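Local structure of major capsid protein (Paramecium bursaria Chlorella virus 1, 5TIP) at residues Y108-W111 against F112-D116; N127-R130 against M131-V135; P268-Y271 against G272-T275; T296-Y299 against G300-G303. The protein builds the icosahedral capsid of a large algal virus, 1680 trimers of it forming the bulk of a glycosylated shell about 190 nm across. All blocks are in the same frame, centred on the assembly; numbering follows the deposited sequence.

Interactions 1 and 2 lie on successive helices, 109-119 and 122-132, that pack against each other; interactions 3 and 4 belong to the long loop between strands 257-266 and 312-319. Interaction 1, partly buried and centred about 4 Å from the chain's centre, relies on helical backbone bonds and aromatic packing. Interactions 2 and 4, both buried, are centred about 15 Å and 19 Å from the chain's centre. The former carries its salt bridge across the helix end, from Arg-129 to Asp-133, and reaches a second subunit; the latter uses a carboxylate to hold a sugar-bearing asparagine. Arg-129 also ties these two together. The partly buried 270-273 turn in 268-275 is held by amides, sends tyrosines onto helix 109-119 and packs on interaction 4.

Interaction 1. Residues Y108-W111 against F112-D116; sequences YNDW and FRTYD
Thr-114 folds back onto Asp-110 one turn earlier in helix 109-119, and both of its donors end on the same carbonyl: N lies 2.8 Å from Asp-110 O, and OG1 lies 2.9 Å from Asp-110 O. The two reach this oxygen from opposite faces of the carbonyl plane. The hydroxyl can do so because it stands beside its own backbone N, anti to the carbonyl carbon (chi1 -62°), which turns it back toward the preceding turn. Tyr-108 is the N-cap, and its carbonyl opens the series of helical bonds, Phe-112 N lying 3.0 Å from Tyr-108 O. Arg-113 N to Asn-109 O (2.9 Å) and Tyr-115 N to Trp-111 O (2.6 Å) continue it. Apolar contact runs beside these bonds. The CB of Tyr-115 sits over one face of the Trp-111 indole, toward the rim and 4.0 Å from CE2, a CH-pi contact, while Phe-112 CD1 approaches Trp-111 CD1 at 4.2 Å with the side chains roughly perpendicular.

The charged ends find most of their partners outside this turn. Asp-110 receives Tyr-416 OH at OD2 and Tyr-274 OH at OD1; Arg-113 pairs with Glu-89 through NE and, locally, through NH2 with Asp-116 OD2 at 2.8 Å. An acid within the first helical turn, close to the positive end of the helix, would probably be stabilised there. Each carbonyl of 108-111 thus takes a donor from the next turn, Asn-109 O having Tyr-271 OH as a second, while the Asp-110 carboxylate joins the helix to the C-terminal half and Arg-113 ties it to Glu-89 within the N-terminal half.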
loop_
_atom_site.group_PDB
_atom_site.type_symbol
_atom_site.label_atom_id
_atom_site.label_comp_id
_atom_site.label_asym_id
_atom_site.label_seq_id
_atom_site.Cartn_x
_atom_site.Cartn_y
_atom_site.Cartn_z
ATOM N N TYR A 108 18.527 -2.334 18.310
ATOM C CA TYR A 108 18.087 -1.638 19.509
ATOM C C TYR A 108 16.631 -1.226 19.334
ATOM O O TYR A 108 16.128 -1.132 18.213
ATOM C CB TYR A 108 18.963 -0.409 19.792
ATOM C CG TYR A 108 20.447 -0.707 19.770
ATOM C CD1 TYR A 108 21.162 -0.675 18.579
ATOM C CD2 TYR A 108 21.130 -1.034 20.934
ATOM C CE1 TYR A 108 22.515 -0.953 18.547
ATOM C CE2 TYR A 108 22.486 -1.312 20.911
ATOM C CZ TYR A 108 23.172 -1.270 19.715
ATOM O OH TYR A 108 24.520 -1.546 19.682
ATOM N N ASN A 109 15.951 -0.977 20.460
ATOM C CA ASN A 109 14.534 -0.630 20.384
ATOM C C ASN A 109 14.315 0.683 19.642
ATOM O O ASN A 109 13.304 0.838 18.948
ATOM C CB ASN A 109 13.912 -0.567 21.782
ATOM C CG ASN A 109 14.629 0.391 22.705
ATOM O OD1 ASN A 109 15.598 1.041 22.319
ATOM N ND2 ASN A 109 14.146 0.491 23.938
ATOM N N ASP A 110 15.243 1.636 19.766
ATOM C CA ASP A 110 15.094 2.881 19.023
ATOM C C ASP A 110 15.293 2.659 17.529
ATOM O O ASP A 110 14.749 3.414 16.714
ATOM C CB ASP A 110 16.068 3.939 19.543
ATOM C CG ASP A 110 15.850 5.299 18.900
ATOM O OD1 ASP A 110 14.810 5.932 19.179
ATOM O OD2 ASP A 110 16.717 5.737 18.116
ATOM N N TRP A 111 16.062 1.637 17.146
ATOM C CA TRP A 111 16.131 1.282 15.733
ATOM C C TRP A 111 14.815 0.681 15.258
ATOM O O TRP A 111 14.345 0.994 14.159
ATOM C CB TRP A 111 17.274 0.306 15.474
ATOM C CG TRP A 111 17.193 -0.280 14.103
ATOM C CD1 TRP A 111 16.972 -1.585 13.781
ATOM C CD2 TRP A 111 17.302 0.427 12.862
ATOM N NE1 TRP A 111 16.948 -1.738 12.415
ATOM C CE2 TRP A 111 17.148 -0.517 11.829
ATOM C CE3 TRP A 111 17.521 1.767 12.525
ATOM C CZ2 TRP A 111 17.208 -0.165 10.483
ATOM C CZ3 TRP A 111 17.578 2.114 11.189
ATOM C CH2 TRP A 111 17.422 1.152 10.184
ATOM N N PHE A 112 14.210 -0.131 16.079
ATOM C CA PHE A 112 12.930 -0.690 15.768
ATOM C C PHE A 112 11.965 0.479 15.561
ATOM O O PHE A 112 11.192 0.449 14.645
ATOM C CB PHE A 112 12.467 -1.637 16.878
ATOM C CG PHE A 112 12.983 -3.020 16.746
ATOM C CD1 PHE A 112 14.268 -3.261 16.481
ATOM C CD2 PHE A 112 12.145 -4.086 16.854
ATOM C CE1 PHE A 112 14.739 -4.513 16.337
ATOM C CE2 PHE A 112 12.608 -5.378 16.684
ATOM C CZ PHE A 112 13.926 -5.585 16.428
ATOM N N ARG A 113 12.036 1.501 16.412
ATOM C CA ARG A 113 11.168 2.664 16.274
ATOM C C ARG A 113 11.498 3.445 15.007
ATOM O O ARG A 113 10.594 3.917 14.308
ATOM C CB ARG A 113 11.292 3.562 17.505
ATOM C CG ARG A 113 10.284 4.704 17.563
ATOM C CD ARG A 113 9.001 4.303 18.285
ATOM N NE ARG A 113 8.365 3.142 17.670
ATOM C CZ ARG A 113 7.561 3.204 16.616
ATOM N NH1 ARG A 113 7.288 4.376 16.056
ATOM N NH2 ARG A 113 7.032 2.096 16.118
ATOM N N THR A 114 12.791 3.591 14.699
ATOM C CA THR A 114 13.197 4.318 13.500
ATOM C C THR A 114 12.865 3.532 12.236
ATOM O O THR A 114 12.392 4.106 11.247
ATOM C CB THR A 114 14.694 4.627 13.560
ATOM O OG1 THR A 114 14.961 5.476 14.683
ATOM C CG2 THR A 114 15.156 5.324 12.286
ATOM N N TYR A 115 13.102 2.218 12.253
ATOM C CA TYR A 115 12.768 1.389 11.099
ATOM C C TYR A 115 11.274 1.428 10.808
ATOM O O TYR A 115 10.862 1.480 9.643
ATOM C CB TYR A 115 13.232 -0.048 11.338
ATOM C CG TYR A 115 12.813 -1.021 10.262
ATOM C CD1 TYR A 115 13.587 -1.204 9.126
ATOM C CD2 TYR A 115 11.645 -1.762 10.384
ATOM C CE1 TYR A 115 13.208 -2.091 8.141
ATOM C CE2 TYR A 115 11.258 -2.652 9.404
ATOM C CZ TYR A 115 12.044 -2.814 8.284
ATOM O OH TYR A 115 11.668 -3.700 7.300
ATOM N N ASP A 116 10.448 1.401 11.854
ATOM C CA ASP A 116 9.003 1.431 11.659
ATOM C C ASP A 116 8.553 2.757 11.057
ATOM O O ASP A 116 7.643 2.789 10.221
ATOM C CB ASP A 116 8.297 1.172 12.992
ATOM C CG ASP A 116 6.794 1.052 12.844
ATOM O OD1 ASP A 116 6.337 0.170 12.087
ATOM O OD2 ASP A 116 6.066 1.837 13.487
#

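Interaction 2. Residues N127-R130 against M131-V135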
loop_
_atom_site.group_PDB
_atom_site.type_symbol
_atom_site.label_atom_id
_atom_site.label_comp_id
_atom_site.label_asym_id
_atom_site.label_seq_id
_atom_site.Cartn_x
_atom_site.Cartn_y
_atom_site.Cartn_z
ATOM N N ASN A 127 -0.894 -2.923 11.559
ATOM C CA ASN A 127 -0.847 -4.273 12.119
ATOM C C ASN A 127 0.346 -4.453 13.048
ATOM O O ASN A 127 0.259 -5.186 14.038
ATOM C CB ASN A 127 -0.798 -5.310 10.993
ATOM C CG ASN A 127 -0.984 -6.737 11.497
ATOM O OD1 ASN A 127 -1.774 -6.981 12.405
ATOM N ND2 ASN A 127 -0.248 -7.683 10.909
ATOM N N TYR A 128 1.465 -3.793 12.738
ATOM C CA TYR A 128 2.622 -3.859 13.622
ATOM C C TYR A 128 2.337 -3.204 14.966
ATOM O O TYR A 128 2.844 -3.666 15.994
ATOM C CB TYR A 128 3.836 -3.208 12.952
ATOM C CG TYR A 128 5.061 -3.118 13.840
ATOM C CD1 TYR A 128 5.896 -4.213 14.015
ATOM C CD2 TYR A 128 5.387 -1.935 14.492
ATOM C CE1 TYR A 128 7.017 -4.135 14.822
ATOM C CE2 TYR A 128 6.507 -1.849 15.300
ATOM C CZ TYR A 128 7.318 -2.953 15.460
ATOM O OH TYR A 128 8.432 -2.867 16.262
ATOM N N ARG A 129 1.529 -2.138 14.989
ATOM C CA ARG A 129 1.184 -1.530 16.270
ATOM C C ARG A 129 0.178 -2.376 17.040
ATOM O O ARG A 129 0.186 -2.370 18.277
ATOM C CB ARG A 129 0.646 -0.112 16.082
ATOM C CG ARG A 129 0.504 0.621 17.406
ATOM C CD ARG A 129 0.236 2.102 17.262
ATOM N NE ARG A 129 0.225 2.738 18.578
ATOM C CZ ARG A 129 0.006 4.029 18.791
ATOM N NH1 ARG A 129 -0.222 4.845 17.773
ATOM N NH2 ARG A 129 0.016 4.505 20.029
ATOM N N ARG A 130 -0.702 -3.095 16.339
ATOM C CA ARG A 130 -1.542 -4.075 17.018
ATOM C C ARG A 130 -0.692 -5.123 17.721
ATOM O O ARG A 130 -1.046 -5.597 18.806
ATOM C CB ARG A 130 -2.488 -4.754 16.027
ATOM C CG ARG A 130 -3.529 -3.861 15.390
ATOM C CD ARG A 130 -4.338 -4.668 14.388
ATOM N NE ARG A 130 -5.128 -5.708 15.039
ATOM C CZ ARG A 130 -5.532 -6.824 14.440
ATOM N NH1 ARG A 130 -5.205 -7.055 13.177
ATOM N NH2 ARG A 130 -6.250 -7.719 15.106
ATOM N N MET A 131 0.435 -5.497 17.113
ATOM C CA MET A 131 1.290 -6.536 17.664
ATOM C C MET A 131 2.168 -6.043 18.805
ATOM O O MET A 131 2.726 -6.868 19.536
ATOM C CB MET A 131 2.177 -7.124 16.566
ATOM C CG MET A 131 1.419 -7.840 15.463
ATOM S SD MET A 131 2.444 -8.116 14.005
ATOM C CE MET A 131 3.781 -9.079 14.707
ATOM N N THR A 132 2.315 -4.727 18.976
ATOM C CA THR A 132 3.251 -4.192 19.957
ATOM C C THR A 132 2.639 -3.143 20.879
ATOM O O THR A 132 3.375 -2.517 21.648
ATOM C CB THR A 132 4.479 -3.592 19.258
ATOM O OG1 THR A 132 4.058 -2.578 18.338
ATOM C CG2 THR A 132 5.252 -4.665 18.505
ATOM N N ASP A 133 1.325 -2.932 20.835
ATOM C CA ASP A 133 0.726 -1.865 21.627
ATOM C C ASP A 133 -0.765 -2.127 21.784
ATOM O O ASP A 133 -1.353 -2.939 21.066
ATOM C CB ASP A 133 0.969 -0.496 20.978
ATOM C CG ASP A 133 0.780 0.652 21.947
ATOM O OD1 ASP A 133 0.342 0.407 23.090
ATOM O OD2 ASP A 133 1.071 1.806 21.565
ATOM N N TRP A 134 -1.366 -1.427 22.746
ATOM C CA TRP A 134 -2.816 -1.375 22.883
ATOM C C TRP A 134 -3.357 -0.275 21.978
ATOM O O TRP A 134 -2.922 0.878 22.069
ATOM C CB TRP A 134 -3.224 -1.110 24.334
ATOM C CG TRP A 134 -3.064 -2.284 25.253
ATOM C CD1 TRP A 134 -3.955 -3.298 25.446
ATOM C CD2 TRP A 134 -1.955 -2.553 26.120
ATOM N NE1 TRP A 134 -3.467 -4.187 26.372
ATOM C CE2 TRP A 134 -2.241 -3.753 26.802
ATOM C CE3 TRP A 134 -0.748 -1.901 26.383
ATOM C CZ2 TRP A 134 -1.364 -4.312 27.727
ATOM C CZ3 TRP A 134 0.121 -2.457 27.303
ATOM C CH2 TRP A 134 -0.191 -3.651 27.963
ATOM N N VAL A 135 -4.306 -0.626 21.111
ATOM C CA VAL A 135 -4.786 0.313 20.102
ATOM C C VAL A 135 -6.307 0.411 20.120
ATOM O O VAL A 135 -6.910 0.970 19.198
ATOM C CB VAL A 135 -4.298 -0.093 18.699
ATOM C CG1 VAL A 135 -2.785 -0.046 18.623
ATOM C CG2 VAL A 135 -4.812 -1.477 18.339
#
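Arg-129 and Asp-133 lie side by side and point the same way where helix 122-132, in the N-terminal half of the double jelly-roll capsid fold, gives way to loop. Arg-129 is stretched from CG to NE and offers its guanidinium edge side-on, so that two nitrogens meet one oxygen: NE at 3.2 Å and NH2 at 3.3 Å from Asp-133 OD2. The oxygen lies in the guanidinium plane, but the nitrogens come from one face of the carboxylate, the two flat groups being turned 30° apart. This grip is shared. Arg-129 NH2 also donates to Gly-300 O, and the carboxylate takes Thr-84 OG1 at OD1 and Tyr-86 N at OD2.

Along the aliphatic part of the same arginine, Val-135 runs in the opposite direction, with CG1 3.6 Å from Arg-129 CG. Its other methyl, CG2, meets the chain of Arg-130 at about a right angle, 4.0 Å from Arg-130 CG. The end of Arg-130 turns to another subunit, where Thr-346 O and Asn-334 OD1 of that chain receive it.

One residue before Asp-133, Thr-132 lies over a face of the ring of Tyr-128, a turn earlier. CG2 makes a CH-pi contact 4.3 Å from the ring centroid, 20° off the normal, and OG1 stands over the same face, nearer the rim. With chi1 at 57°, OG1 sits between backbone N and carbonyl carbon, a position from which the hydroxyl donates to Tyr-128 O at 2.9 Å.

Interaction 3. Residues P268-Y271 against G272-T275; sequences PTNY and GQYT
The amide of Asn-270 lies across the end of the Gln-273 side chain, bridging the open side of a type II beta turn that runs from Asn-270 to Gln-273. Asn-270 ND2 donates to Gln-273 OE1 at 2.7 Å, a nearly straight bond (167°) with the acceptor in the Asn-270 amide plane; the two amides are tilted only 30° from one another. Asn-270 CB also comes to 3.2 Å from Gln-273 OE1. The side-chain bond supplements the weak backbone bond of the turn, in which Gln-273 N stands 3.4 Å from Asn-270 O, and Asn-266 ND2 also joins the carbonyls of Asn-270 and Gln-273. Gly-272 occupies the third position with the positive phi (71°) that this turn demands and glycine readily adopts.

Gln-273 is extended, with CG anti to the backbone N, which carries its amide alongside that of Asn-270. That amide is used at both ends: OE1 additionally accepts from Asn-267 ND2, while NE2 donates to Thr-275 O at 3.1 Å. The turn thereby becomes part of a wider polar network in the loop that follows strand 257-266. The ring of Tyr-271 reaches helix 109-119; its hydroxyl bonds Asn-109 O at the start of that helix and Glu-89 OE2 of helix 87-91. At the root of that side chain, Gly-272 N approaches the tyrosine ring obliquely, 3.4 Å from Tyr-271 CG.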
loop_
_atom_site.group_PDB
_atom_site.type_symbol
_atom_site.label_atom_id
_atom_site.label_comp_id
_atom_site.label_asym_id
_atom_site.label_seq_id
_atom_site.Cartn_x
_atom_site.Cartn_y
_atom_site.Cartn_z
ATOM N N PRO A 268 15.496 11.722 25.623
ATOM C CA PRO A 268 15.683 10.399 26.244
ATOM C C PRO A 268 14.688 10.083 27.347
ATOM O O PRO A 268 14.569 8.911 27.728
ATOM C CB PRO A 268 17.116 10.463 26.791
ATOM C CG PRO A 268 17.403 11.926 26.935
ATOM C CD PRO A 268 16.659 12.603 25.826
ATOM N N THR A 269 13.970 11.081 27.864
ATOM C CA THR A 269 12.998 10.825 28.921
ATOM C C THR A 269 11.808 10.023 28.404
ATOM O O THR A 269 11.287 9.153 29.112
ATOM C CB THR A 269 12.531 12.148 29.532
ATOM O OG1 THR A 269 13.667 12.886 29.997
ATOM C CG2 THR A 269 11.589 11.896 30.702
ATOM N N ASN A 270 11.374 10.285 27.172
ATOM C CA ASN A 270 10.166 9.686 26.620
ATOM C C ASN A 270 10.511 8.858 25.392
ATOM O O ASN A 270 11.205 9.336 24.487
ATOM C CB ASN A 270 9.137 10.758 26.260
ATOM C CG ASN A 270 8.737 11.599 27.452
ATOM O OD1 ASN A 270 8.343 11.072 28.493
ATOM N ND2 ASN A 270 8.846 12.914 27.313
ATOM N N TYR A 271 10.018 7.622 25.363
ATOM C CA TYR A 271 10.329 6.706 24.277
ATOM C C TYR A 271 9.669 7.164 22.985
ATOM O O TYR A 271 8.484 7.510 22.967
ATOM C CB TYR A 271 9.868 5.293 24.629
ATOM C CG TYR A 271 10.168 4.267 23.561
ATOM C CD1 TYR A 271 11.460 3.795 23.370
ATOM C CD2 TYR A 271 9.160 3.764 22.749
ATOM C CE1 TYR A 271 11.742 2.854 22.397
ATOM C CE2 TYR A 271 9.433 2.822 21.773
ATOM C CZ TYR A 271 10.725 2.371 21.603
ATOM O OH TYR A 271 11.004 1.435 20.635
ATOM N N GLY A 272 10.442 7.170 21.903
ATOM C CA GLY A 272 9.914 7.530 20.605
ATOM C C GLY A 272 9.565 8.988 20.423
ATOM O O GLY A 272 8.991 9.342 19.389
ATOM N N GLN A 273 9.884 9.849 21.387
ATOM C CA GLN A 273 9.606 11.276 21.250
ATOM C C GLN A 273 10.700 11.897 20.394
ATOM O O GLN A 273 11.817 12.130 20.861
ATOM C CB GLN A 273 9.520 11.959 22.610
ATOM C CG GLN A 273 9.106 13.421 22.503
ATOM C CD GLN A 273 9.368 14.212 23.769
ATOM O OE1 GLN A 273 9.528 13.647 24.848
ATOM N NE2 GLN A 273 9.407 15.533 23.639
ATOM N N TYR A 274 10.377 12.171 19.132
ATOM C CA TYR A 274 11.315 12.767 18.195
ATOM C C TYR A 274 11.002 14.225 17.895
ATOM O O TYR A 274 11.740 14.860 17.135
ATOM C CB TYR A 274 11.335 11.967 16.888
ATOM C CG TYR A 274 11.764 10.526 17.051
ATOM C CD1 TYR A 274 12.765 10.175 17.948
ATOM C CD2 TYR A 274 11.171 9.517 16.307
ATOM C CE1 TYR A 274 13.160 8.861 18.098
ATOM C CE2 TYR A 274 11.560 8.201 16.447
ATOM C CZ TYR A 274 12.554 7.878 17.344
ATOM O OH TYR A 274 12.946 6.567 17.488
ATOM N N THR A 275 9.932 14.768 18.467
ATOM C CA THR A 275 9.526 16.142 18.227
ATOM C C THR A 275 9.248 16.822 19.559
ATOM O O THR A 275 9.199 16.184 20.614
ATOM C CB THR A 275 8.291 16.212 17.321
ATOM O OG1 THR A 275 7.267 15.358 17.847
ATOM C CG2 THR A 275 8.642 15.768 15.908
#

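Interaction 4. Residues T296-Y299 against G300-G303. With BGC (beta-D-glucopyranose), chain F; GLA (alpha-D-galactopyranose), chain B.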
loop_
_atom_site.group_PDB
_atom_site.type_symbol
_atom_site.label_atom_id
_atom_site.label_comp_id
_atom_site.label_asym_id
_atom_site.label_seq_id
_atom_site.Cartn_x
_atom_site.Cartn_y
_atom_site.Cartn_z
ATOM N N THR A 296 4.636 16.725 29.761
ATOM C CA THR A 296 4.295 15.327 29.595
ATOM C C THR A 296 3.662 15.116 28.228
ATOM O O THR A 296 2.782 15.895 27.832
ATOM C CB THR A 296 3.322 14.877 30.699
ATOM O OG1 THR A 296 3.945 15.029 31.980
ATOM C CG2 THR A 296 2.911 13.431 30.505
ATOM N N PRO A 297 4.078 14.101 27.478
ATOM C CA PRO A 297 3.494 13.867 26.156
ATOM C C PRO A 297 2.120 13.221 26.248
ATOM O O PRO A 297 1.709 12.693 27.283
ATOM C CB PRO A 297 4.491 12.912 25.483
ATOM C CG PRO A 297 5.684 12.856 26.389
ATOM C CD PRO A 297 5.192 13.184 27.755
ATOM N N ASP A 298 1.406 13.284 25.128
ATOM C CA ASP A 298 0.247 12.426 24.898
ATOM C C ASP A 298 0.820 11.087 24.455
ATOM O O ASP A 298 1.035 10.843 23.268
ATOM C CB ASP A 298 -0.683 13.039 23.857
ATOM C CG ASP A 298 -1.969 12.249 23.674
ATOM O OD1 ASP A 298 -2.118 11.176 24.296
ATOM O OD2 ASP A 298 -2.841 12.712 22.906
ATOM N N TYR A 299 1.073 10.212 25.435
ATOM C CA TYR A 299 1.909 9.034 25.211
ATOM C C TYR A 299 1.419 8.202 24.033
ATOM O O TYR A 299 2.208 7.802 23.170
ATOM C CB TYR A 299 1.962 8.182 26.481
ATOM C CG TYR A 299 2.685 8.839 27.632
ATOM C CD1 TYR A 299 4.068 8.971 27.625
ATOM C CD2 TYR A 299 1.988 9.319 28.732
ATOM C CE1 TYR A 299 4.734 9.568 28.679
ATOM C CE2 TYR A 299 2.646 9.916 29.790
ATOM C CZ TYR A 299 4.017 10.038 29.758
ATOM O OH TYR A 299 4.676 10.632 30.808
ATOM N N GLY A 300 0.113 7.943 23.973
ATOM C CA GLY A 300 -0.431 7.172 22.870
ATOM C C GLY A 300 -0.277 7.847 21.525
ATOM O O GLY A 300 -0.333 7.172 20.491
ATOM N N ASN A 301 -0.070 9.162 21.516
ATOM C CA ASN A 301 0.064 9.923 20.281
ATOM C C ASN A 301 1.393 10.668 20.270
ATOM O O ASN A 301 1.448 11.858 19.941
ATOM C CB ASN A 301 -1.117 10.887 20.128
ATOM C CG ASN A 301 -2.463 10.176 20.198
ATOM O OD1 ASN A 301 -2.698 9.204 19.481
ATOM N ND2 ASN A 301 -3.351 10.661 21.066
ATOM N N THR A 302 2.470 9.968 20.640
ATOM C CA THR A 302 3.781 10.600 20.755
ATOM C C THR A 302 4.290 11.086 19.403
ATOM O O THR A 302 4.907 12.155 19.313
ATOM C CB THR A 302 4.774 9.622 21.383
ATOM O OG1 THR A 302 4.345 9.292 22.710
ATOM C CG2 THR A 302 6.163 10.227 21.452
ATOM N N GLY A 303 4.032 10.329 18.342
ATOM C CA GLY A 303 4.472 10.740 17.028
ATOM C C GLY A 303 3.632 11.869 16.463
ATOM O O GLY A 303 2.537 12.174 16.935
HETATM C C2 BGC F . -5.201 10.119 22.503
HETATM C C3 BGC F . -6.577 9.455 22.612
HETATM C C4 BGC F . -7.400 9.715 21.360
HETATM C C5 BGC F . -6.602 9.361 20.116
HETATM C C6 BGC F . -7.395 9.709 18.866
HETATM C C1 BGC F . -4.530 9.811 21.176
HETATM O O2 BGC F . -4.316 9.656 23.515
HETATM O O3 BGC F . -7.288 9.979 23.738
HETATM O O4 BGC F . -8.621 8.980 21.412
HETATM O O5 BGC F . -5.392 10.107 20.085
HETATM O O6 BGC F . -7.779 11.085 18.922
HETATM C C1 GLA B . -6.404 11.776 27.436
HETATM C C2 GLA B . -5.964 13.193 27.086
HETATM C C3 GLA B . -4.657 13.171 26.306
HETATM C C4 GLA B . -3.613 12.347 27.047
HETATM C C5 GLA B . -4.169 10.974 27.409
HETATM C C6 GLA B . -3.153 10.184 28.224
HETATM O O2 GLA B . -6.976 13.832 26.300
HETATM O O3 GLA B . -4.179 14.508 26.136
HETATM O O4 GLA B . -3.216 13.031 28.240
HETATM O O5 GLA B . -5.370 11.117 28.164
HETATM O O6 GLA B . -1.876 10.243 27.582
#
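The N-linked glycosylation site at Asn-301 is built on a tight bend in which Asp-298 supports the asparagine that carries the glycan. Asn-301 ND2 is joined covalently to C1 of beta-D-glucopyranose, and the same nitrogen donates to Asp-298 OD2 at 2.8 Å (163°). The two side chains run side by side, yet their flat ends are almost perpendicular, 85° apart, so the amide N-H comes down from above the carboxylate plane. The other oxygen serves the sugar: glucose O2 donates to Asp-298 OD1 at 2.8 Å, and C4 of alpha-D-galactopyranose packs 3.3 Å from Asp-298 OD1.

Asp-298 is the centre of an inverse gamma turn, followed by a short 3-10 turn at Tyr-299 and Gly-300. Its carbonyl receives Asn-301 N, 2.7 Å from Asp-298 O. Asn-Thr-Gly is not the usual Asn-X-Ser/Thr sequon; here Thr-302 instead turns its hydroxyl back beside its own backbone N (chi1 -63°), placing OG1 2.6 Å from Tyr-299 O. Galactose is held further by Gly-82 O, Ser-285 OG and Gly-286 N.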